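Local atomic coordinates of titin (PDB entry 2J8H), a protein that forms part of the giant elastic filament of muscle, here as a rigid tandem of two immunoglobulin-like domains from the A-band. Residues A116-F128 / T156-R170. Numbering follows the deposited sequence.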
ATOM      1  N   ALA A 116      12.033  34.994   9.401  1.00 50.87           N
ATOM      2  CA  ALA A 116      13.175  35.338  10.226  1.00 50.92           C
ATOM      3  C   ALA A 116      13.228  36.834  10.459  1.00 50.75           C
ATOM      4  O   ALA A 116      12.632  37.602   9.719  1.00 50.56           O
ATOM      5  CB  ALA A 116      14.468  34.852   9.565  1.00 50.48           C
ATOM      6  N   LEU A 117      13.947  37.228  11.506  1.00 51.07           N
ATOM      7  CA  LEU A 117      14.266  38.621  11.756  1.00 51.38           C
ATOM      8  C   LEU A 117      15.748  38.864  11.447  1.00 51.32           C
ATOM      9  O   LEU A 117      16.563  37.954  11.591  1.00 50.60           O
ATOM     10  CB  LEU A 117      13.996  38.955  13.218  1.00 51.93           C
ATOM     11  CG  LEU A 117      12.548  38.879  13.699  1.00 53.51           C
ATOM     12  CD1 LEU A 117      12.520  39.245  15.176  1.00 54.77           C
ATOM     13  CD2 LEU A 117      11.609  39.797  12.902  1.00 54.70           C
ATOM     14  N   ARG A 118      16.091  40.082  11.027  1.00 50.98           N
ATOM     15  CA  ARG A 118      17.470  40.413  10.734  1.00 51.39           C
ATOM     16  C   ARG A 118      18.367  40.022  11.889  1.00 50.76           C
ATOM     17  O   ARG A 118      18.048  40.303  13.053  1.00 49.89           O
ATOM     18  CB  ARG A 118      17.648  41.909  10.506  1.00 51.78           C
ATOM     19  CG  ARG A 118      17.311  42.380   9.117  1.00 53.20           C
ATOM     20  CD  ARG A 118      17.449  43.896   9.068  1.00 54.42           C
ATOM     21  NE  ARG A 118      18.784  44.353   8.665  1.00 57.14           N
ATOM     22  CZ  ARG A 118      19.310  45.541   8.976  1.00 58.26           C
ATOM     23  NH1 ARG A 118      18.649  46.413   9.746  1.00 58.46           N
ATOM     24  NH2 ARG A 118      20.524  45.853   8.533  1.00 58.09           N
ATOM     25  N   GLY A 119      19.490  39.389  11.552  1.00 50.04           N
ATOM     26  CA  GLY A 119      20.484  38.984  12.532  1.00 50.38           C
ATOM     27  C   GLY A 119      20.240  37.645  13.189  1.00 50.10           C
ATOM     28  O   GLY A 119      21.100  37.137  13.892  1.00 50.10           O
ATOM     29  N   GLU A 120      19.076  37.055  12.953  1.00 50.15           N
ATOM     30  CA  GLU A 120      18.743  35.765  13.521  1.00 50.18           C
ATOM     31  C   GLU A 120      19.574  34.669  12.842  1.00 49.26           C
ATOM     32  O   GLU A 120      19.662  34.632  11.619  1.00 48.82           O
ATOM     33  CB  GLU A 120      17.256  35.502  13.299  1.00 50.24           C
ATOM     34  CG  GLU A 120      16.743  34.223  13.905  1.00 51.45           C
ATOM     35  CD  GLU A 120      15.261  34.024  13.650  1.00 52.80           C
ATOM     36  OE1 GLU A 120      14.549  35.045  13.461  1.00 54.35           O
ATOM     37  OE2 GLU A 120      14.815  32.845  13.651  1.00 57.31           O
ATOM     38  N   VAL A 121      20.188  33.796  13.633  1.00 49.02           N
ATOM     39  CA  VAL A 121      20.929  32.668  13.084  1.00 48.83           C
ATOM     40  C   VAL A 121      19.908  31.596  12.723  1.00 49.21           C
ATOM     41  O   VAL A 121      19.488  30.788  13.555  1.00 50.76           O
ATOM     42  CB  VAL A 121      21.978  32.124  14.061  1.00 48.71           C
ATOM     43  CG1 VAL A 121      22.658  30.934  13.458  1.00 47.95           C
ATOM     44  CG2 VAL A 121      23.017  33.216  14.425  1.00 47.51           C
ATOM     45  N   VAL A 122      19.515  31.599  11.461  1.00 48.83           N
ATOM     46  CA  VAL A 122      18.492  30.724  10.956  1.00 48.11           C
ATOM     47  C   VAL A 122      19.059  29.384  10.496  1.00 48.07           C
ATOM     48  O   VAL A 122      20.124  29.332   9.875  1.00 46.07           O
ATOM     49  CB  VAL A 122      17.772  31.442   9.783  1.00 48.83           C
ATOM     50  CG1 VAL A 122      16.988  30.460   8.918  1.00 47.30           C
ATOM     51  CG2 VAL A 122      16.884  32.579  10.340  1.00 47.78           C
ATOM     52  N   SER A 123      18.343  28.305  10.825  1.00 47.65           N
ATOM     53  CA  SER A 123      18.550  26.989  10.217  1.00 48.04           C
ATOM     54  C   SER A 123      17.278  26.542   9.512  1.00 47.96           C
ATOM     55  O   SER A 123      16.186  26.569  10.094  1.00 48.96           O
ATOM     56  CB  SER A 123      18.915  25.960  11.269  1.00 47.64           C
ATOM     57  OG  SER A 123      20.080  26.363  11.971  1.00 51.24           O
ATOM     58  N   ILE A 124      17.404  26.187   8.245  1.00 47.65           N
ATOM     59  CA  ILE A 124      16.287  25.594   7.518  1.00 47.70           C
ATOM     60  C   ILE A 124      16.522  24.092   7.575  1.00 47.57           C
ATOM     61  O   ILE A 124      17.363  23.573   6.839  1.00 47.15           O
ATOM     62  CB  ILE A 124      16.207  26.094   6.064  1.00 47.49           C
ATOM     63  CG1 ILE A 124      16.238  27.633   6.016  1.00 46.54           C
ATOM     64  CG2 ILE A 124      14.944  25.547   5.416  1.00 47.08           C
ATOM     65  CD1 ILE A 124      16.207  28.219   4.634  1.00 47.50           C
ATOM     66  N   LYS A 125      15.814  23.423   8.483  1.00 48.16           N
ATOM     67  CA  LYS A 125      16.056  22.019   8.817  1.00 48.46           C
ATOM     68  C   LYS A 125      15.083  21.128   8.060  1.00 48.22           C
ATOM     69  O   LYS A 125      13.865  21.245   8.235  1.00 49.01           O
ATOM     70  CB  LYS A 125      15.924  21.783  10.320  1.00 49.17           C
ATOM     71  CG  LYS A 125      16.298  20.356  10.765  1.00 49.38           C
ATOM     72  CD  LYS A 125      16.205  20.156  12.266  1.00 50.16           C
ATOM     73  CE  LYS A 125      16.624  18.741  12.660  1.00 51.25           C
ATOM     74  NZ  LYS A 125      16.686  18.512  14.154  1.00 50.44           N
ATOM     75  N   ILE A 126      15.620  20.241   7.229  1.00 47.48           N
ATOM     76  CA  ILE A 126      14.827  19.452   6.310  1.00 47.50           C
ATOM     77  C   ILE A 126      15.095  17.958   6.490  1.00 47.68           C
ATOM     78  O   ILE A 126      16.193  17.475   6.139  1.00 47.40           O
ATOM     79  CB  ILE A 126      15.134  19.788   4.846  1.00 47.78           C
ATOM     80  CG1 ILE A 126      15.013  21.295   4.574  1.00 48.93           C
ATOM     81  CG2 ILE A 126      14.118  19.097   3.951  1.00 47.69           C
ATOM     82  CD1 ILE A 126      13.594  21.832   4.772  1.00 46.50           C
ATOM     83  N   PRO A 127      14.122  17.220   7.049  1.00 46.43           N
ATOM     84  CA  PRO A 127      14.298  15.772   7.116  1.00 46.20           C
ATOM     85  C   PRO A 127      14.271  15.149   5.735  1.00 45.40           C
ATOM     86  O   PRO A 127      13.588  15.643   4.840  1.00 44.80           O
ATOM     87  CB  PRO A 127      13.099  15.301   7.937  1.00 46.79           C
ATOM     88  CG  PRO A 127      12.505  16.513   8.516  1.00 46.38           C
ATOM     89  CD  PRO A 127      12.849  17.638   7.649  1.00 47.14           C
ATOM     90  N   PHE A 128      15.024  14.075   5.548  1.00 46.04           N
ATOM     91  CA  PHE A 128      14.939  13.324   4.314  1.00 46.08           C
ATOM     92  C   PHE A 128      15.129  11.831   4.549  1.00 45.83           C
ATOM     93  O   PHE A 128      15.617  11.404   5.580  1.00 44.45           O
ATOM     94  CB  PHE A 128      15.982  13.833   3.324  1.00 46.97           C
ATOM     95  CG  PHE A 128      17.362  13.583   3.755  1.00 46.41           C
ATOM     96  CD1 PHE A 128      17.953  12.373   3.514  1.00 47.15           C
ATOM     97  CD2 PHE A 128      18.075  14.548   4.440  1.00 48.91           C
ATOM     98  CE1 PHE A 128      19.210  12.125   3.920  1.00 48.28           C
ATOM     99  CE2 PHE A 128      19.362  14.285   4.862  1.00 49.68           C
ATOM    100  CZ  PHE A 128      19.920  13.092   4.616  1.00 48.71           C
ATOM    101  N   THR A 156      23.161  15.182   8.083  1.00 48.61           N
ATOM    102  CA  THR A 156      23.285  14.070   9.003  1.00 49.58           C
ATOM    103  C   THR A 156      22.657  12.849   8.346  1.00 50.39           C
ATOM    104  O   THR A 156      22.332  12.889   7.149  1.00 50.23           O
ATOM    105  CB  THR A 156      22.602  14.370  10.332  1.00 49.88           C
ATOM    106  OG1 THR A 156      21.192  14.181  10.192  1.00 48.90           O
ATOM    107  CG2 THR A 156      22.914  15.811  10.791  1.00 49.77           C
ATOM    108  N   ARG A 157      22.496  11.772   9.116  1.00 50.84           N
ATOM    109  CA  ARG A 157      21.853  10.566   8.593  1.00 52.18           C
ATOM    110  C   ARG A 157      20.369  10.779   8.241  1.00 51.56           C
ATOM    111  O   ARG A 157      19.824  10.053   7.411  1.00 52.10           O
ATOM    112  CB  ARG A 157      21.980   9.410   9.591  1.00 52.28           C
ATOM    113  CG  ARG A 157      23.447   8.981   9.859  1.00 55.47           C
ATOM    114  CD  ARG A 157      23.519   7.804  10.854  1.00 58.21           C
ATOM    115  NE  ARG A 157      22.873   8.130  12.134  1.00 63.09           N
ATOM    116  CZ  ARG A 157      23.478   8.156  13.324  1.00 65.38           C
ATOM    117  NH1 ARG A 157      24.773   7.857  13.461  1.00 66.25           N
ATOM    118  NH2 ARG A 157      22.764   8.475  14.403  1.00 66.21           N
ATOM    119  N   SER A 158      19.724  11.763   8.863  1.00 51.00           N
ATOM    120  CA  SER A 158      18.261  11.918   8.754  1.00 50.35           C
ATOM    121  C   SER A 158      17.744  13.292   8.335  1.00 49.25           C
ATOM    122  O   SER A 158      16.563  13.446   8.004  1.00 48.10           O
ATOM    123  CB  SER A 158      17.611  11.491  10.079  1.00 51.20           C
ATOM    124  OG  SER A 158      18.117  12.269  11.142  1.00 54.23           O
ATOM    125  N   PHE A 159      18.610  14.296   8.333  1.00 48.27           N
ATOM    126  CA  PHE A 159      18.190  15.631   7.947  1.00 47.75           C
ATOM    127  C   PHE A 159      19.345  16.440   7.410  1.00 46.70           C
ATOM    128  O   PHE A 159      20.533  16.080   7.597  1.00 44.36           O
ATOM    129  CB  PHE A 159      17.521  16.345   9.130  1.00 48.90           C
ATOM    130  CG  PHE A 159      18.466  16.806  10.176  1.00 48.56           C
ATOM    131  CD1 PHE A 159      19.127  18.006  10.041  1.00 50.09           C
ATOM    132  CD2 PHE A 159      18.693  16.046  11.307  1.00 51.00           C
ATOM    133  CE1 PHE A 159      20.029  18.447  11.003  1.00 50.46           C
ATOM    134  CE2 PHE A 159      19.560  16.482  12.293  1.00 49.23           C
ATOM    135  CZ  PHE A 159      20.236  17.690  12.135  1.00 50.88           C
ATOM    136  N   THR A 160      18.992  17.515   6.726  1.00 45.56           N
ATOM    137  CA  THR A 160      19.966  18.495   6.269  1.00 45.59           C
ATOM    138  C   THR A 160      19.431  19.868   6.659  1.00 45.93           C
ATOM    139  O   THR A 160      18.211  20.113   6.617  1.00 46.39           O
ATOM    140  CB  THR A 160      20.191  18.417   4.759  1.00 45.39           C
ATOM    141  OG1 THR A 160      21.128  19.409   4.382  1.00 45.20           O
ATOM    142  CG2 THR A 160      18.891  18.670   3.956  1.00 45.78           C
ATOM    143  N   SER A 161      20.322  20.715   7.133  1.00 45.09           N
ATOM    144  CA  SER A 161      19.987  22.092   7.460  1.00 45.33           C
ATOM    145  C   SER A 161      20.851  23.046   6.665  1.00 44.83           C
ATOM    146  O   SER A 161      22.071  22.870   6.555  1.00 44.58           O
ATOM    147  CB  SER A 161      20.226  22.378   8.935  1.00 44.87           C
ATOM    148  OG  SER A 161      19.492  21.470   9.704  1.00 48.95           O
ATOM    149  N   LEU A 162      20.207  24.072   6.150  1.00 44.69           N
ATOM    150  CA  LEU A 162      20.917  25.186   5.600  1.00 44.57           C
ATOM    151  C   LEU A 162      20.956  26.223   6.689  1.00 44.92           C
ATOM    152  O   LEU A 162      19.908  26.713   7.134  1.00 45.36           O
ATOM    153  CB  LEU A 162      20.207  25.750   4.365  1.00 44.58           C
ATOM    154  CG  LEU A 162      20.909  26.975   3.753  1.00 44.01           C
ATOM    155  CD1 LEU A 162      22.320  26.587   3.271  1.00 41.57           C
ATOM    156  CD2 LEU A 162      20.043  27.643   2.660  1.00 42.83           C
ATOM    157  N   VAL A 163      22.160  26.560   7.128  1.00 44.42           N
ATOM    158  CA  VAL A 163      22.306  27.496   8.244  1.00 43.58           C
ATOM    159  C   VAL A 163      22.915  28.829   7.770  1.00 43.58           C
ATOM    160  O   VAL A 163      23.785  28.878   6.875  1.00 43.25           O
ATOM    161  CB  VAL A 163      23.158  26.906   9.371  1.00 43.11           C
ATOM    162  CG1 VAL A 163      23.114  27.802  10.615  1.00 41.46           C
ATOM    163  CG2 VAL A 163      22.718  25.468   9.712  1.00 43.59           C
ATOM    164  N   PHE A 164      22.470  29.904   8.408  1.00 42.86           N
ATOM    165  CA  PHE A 164      22.989  31.250   8.180  1.00 42.98           C
ATOM    166  C   PHE A 164      23.759  31.644   9.440  1.00 42.74           C
ATOM    167  O   PHE A 164      23.250  32.389  10.251  1.00 42.90           O
ATOM    168  CB  PHE A 164      21.807  32.198   7.928  1.00 43.36           C
ATOM    169  CG  PHE A 164      21.042  31.876   6.664  1.00 43.45           C
ATOM    170  CD1 PHE A 164      20.077  30.878   6.644  1.00 45.62           C
ATOM    171  CD2 PHE A 164      21.320  32.530   5.481  1.00 44.72           C
ATOM    172  CE1 PHE A 164      19.398  30.560   5.474  1.00 43.70           C
ATOM    173  CE2 PHE A 164      20.634  32.220   4.315  1.00 43.88           C
ATOM    174  CZ  PHE A 164      19.681  31.223   4.320  1.00 44.55           C
ATOM    175  N   PRO A 165      24.989  31.113   9.628  1.00 43.36           N
ATOM    176  CA  PRO A 165      25.682  31.250  10.910  1.00 42.87           C
ATOM    177  C   PRO A 165      26.042  32.677  11.318  1.00 42.87           C
ATOM    178  O   PRO A 165      26.277  32.941  12.508  1.00 42.10           O
ATOM    179  CB  PRO A 165      26.944  30.408  10.713  1.00 42.78           C
ATOM    180  CG  PRO A 165      27.160  30.374   9.264  1.00 42.74           C
ATOM    181  CD  PRO A 165      25.800  30.345   8.666  1.00 43.31           C
ATOM    182  N   ASN A 166      26.101  33.585  10.351  1.00 43.13           N
ATOM    183  CA  ASN A 166      26.479  34.949  10.615  1.00 43.82           C
ATOM    184  C   ASN A 166      25.263  35.785  11.017  1.00 44.14           C
ATOM    185  O   ASN A 166      25.402  36.963  11.327  1.00 44.30           O
ATOM    186  CB  ASN A 166      27.115  35.589   9.376  1.00 43.69           C
ATOM    187  CG  ASN A 166      28.233  34.757   8.774  1.00 44.99           C
ATOM    188  OD1 ASN A 166      29.039  34.140   9.491  1.00 43.06           O
ATOM    189  ND2 ASN A 166      28.327  34.785   7.444  1.00 44.92           N
ATOM    190  N   GLY A 167      24.076  35.183  10.993  1.00 45.27           N
ATOM    191  CA  GLY A 167      22.840  35.930  11.156  1.00 45.64           C
ATOM    192  C   GLY A 167      22.285  36.325   9.805  1.00 45.96           C
ATOM    193  O   GLY A 167      23.013  36.813   8.941  1.00 45.11           O
ATOM    194  N   VAL A 168      20.979  36.157   9.623  1.00 46.46           N
ATOM    195  CA  VAL A 168      20.371  36.473   8.332  1.00 47.11           C
ATOM    196  C   VAL A 168      20.386  37.939   8.047  1.00 47.88           C
ATOM    197  O   VAL A 168      20.246  38.763   8.945  1.00 47.62           O
ATOM    198  CB  VAL A 168      18.901  36.009   8.194  1.00 47.67           C
ATOM    199  CG1 VAL A 168      18.850  34.511   8.110  1.00 47.85           C
ATOM    200  CG2 VAL A 168      18.065  36.535   9.331  1.00 48.90           C
ATOM    201  N   GLU A 169      20.574  38.232   6.769  1.00 48.54           N
ATOM    202  CA  GLU A 169      20.530  39.563   6.233  1.00 49.46           C
ATOM    203  C   GLU A 169      19.272  39.649   5.373  1.00 48.82           C
ATOM    204  O   GLU A 169      18.693  38.635   4.996  1.00 47.95           O
ATOM    205  CB  GLU A 169      21.772  39.786   5.386  1.00 49.38           C
ATOM    206  CG  GLU A 169      23.057  39.764   6.219  1.00 51.92           C
ATOM    207  CD  GLU A 169      24.322  39.494   5.401  1.00 53.82           C
ATOM    208  OE1 GLU A 169      24.263  39.530   4.149  1.00 59.55           O
ATOM    209  OE2 GLU A 169      25.384  39.244   6.025  1.00 61.06           O
ATOM    210  N   ARG A 170      18.847  40.862   5.054  1.00 48.65           N
ATOM    211  CA  ARG A 170      17.648  41.045   4.253  1.00 48.93           C
ATOM    212  C   ARG A 170      17.771  40.352   2.905  1.00 48.33           C
ATOM    213  O   ARG A 170      16.787  39.844   2.360  1.00 47.87           O
ATOM    214  CB  ARG A 170      17.398  42.525   4.028  1.00 48.88           C
ATOM    215  CG  ARG A 170      16.971  43.240   5.260  1.00 50.13           C
ATOM    216  CD  ARG A 170      16.775  44.691   4.945  1.00 52.11           C
ATOM    217  NE  ARG A 170      16.719  45.472   6.167  1.00 56.06           N
ATOM    218  CZ  ARG A 170      17.181  46.718   6.302  1.00 58.19           C
ATOM    219  NH1 ARG A 170      17.745  47.377   5.283  1.00 58.82           N
ATOM    220  NH2 ARG A 170      17.072  47.317   7.482  1.00 58.93           N
TER
HETATM  221  O   HOH W   1      17.371   9.578   6.285  1.00 53.44           O
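Lys125 lies over the ring of Phe159 on the outer side of an antiparallel pair, strands 123-128 and 159-163, in the second immunoglobulin domain. Its CE sits 3.5 Å from the Phe159 ring centroid, almost on the normal, a CH-pi contact; NZ follows at 4.2 Å from that centroid as a cation-pi partner. The lysine reaches there fully extended, CG anti to the backbone N (chi1 -174°), while Thr156 OG1 lies over the other ring face toward the rim. Replacing Phe159 with alanine is likely to strip the lysine's CE of its aromatic platform and let the ammonium swing.

Backbone bonds run between the strands. Ile124 and Leu162 exchange two, Ile126 and Thr160 two more, and Phe128 N bonds Ser158 O; the Phe128 ring has Ser158 C over one face and Thr160 N at its edge, in plane. Phe164 N also bonds Val122 O (2.8 Å), nearly along the carbonyl direction. Val168, just after the type I turn Phe164 to Gly167, is gripped by the type II turn Leu117 to Glu120: Gly119 N meets Val168 O and Val168 N meets Glu120 O. Gly167 passes so near Gly119 O that a beta carbon would clash.

Mostly apolar groups occupy the inner side. Val122 CG2 meets Val168 CG1 at 3.5 Å, and Ile124 CD1 approaches the Phe164 ring edge at CE1 (4.0 Å). Trp138, on the facing sheet, touches Ile126 and Leu162; Thr160 OG1 bonds Trp138 NE1 and Ile154 O.

At the far end the Arg170 guanidinium covers a face of Arg118, planes 43° apart. Asp197 OD2 takes a salt bridge from Arg170 NH2 and a long, weak ion pair from Arg118 NH1, probably offsetting both charges. The chemistry thus follows the side-to-side alternation of strands in a beta-sandwich: mostly hydrocarbon inward, with one bonded hydroxyl, and a cation on an aromatic face outward.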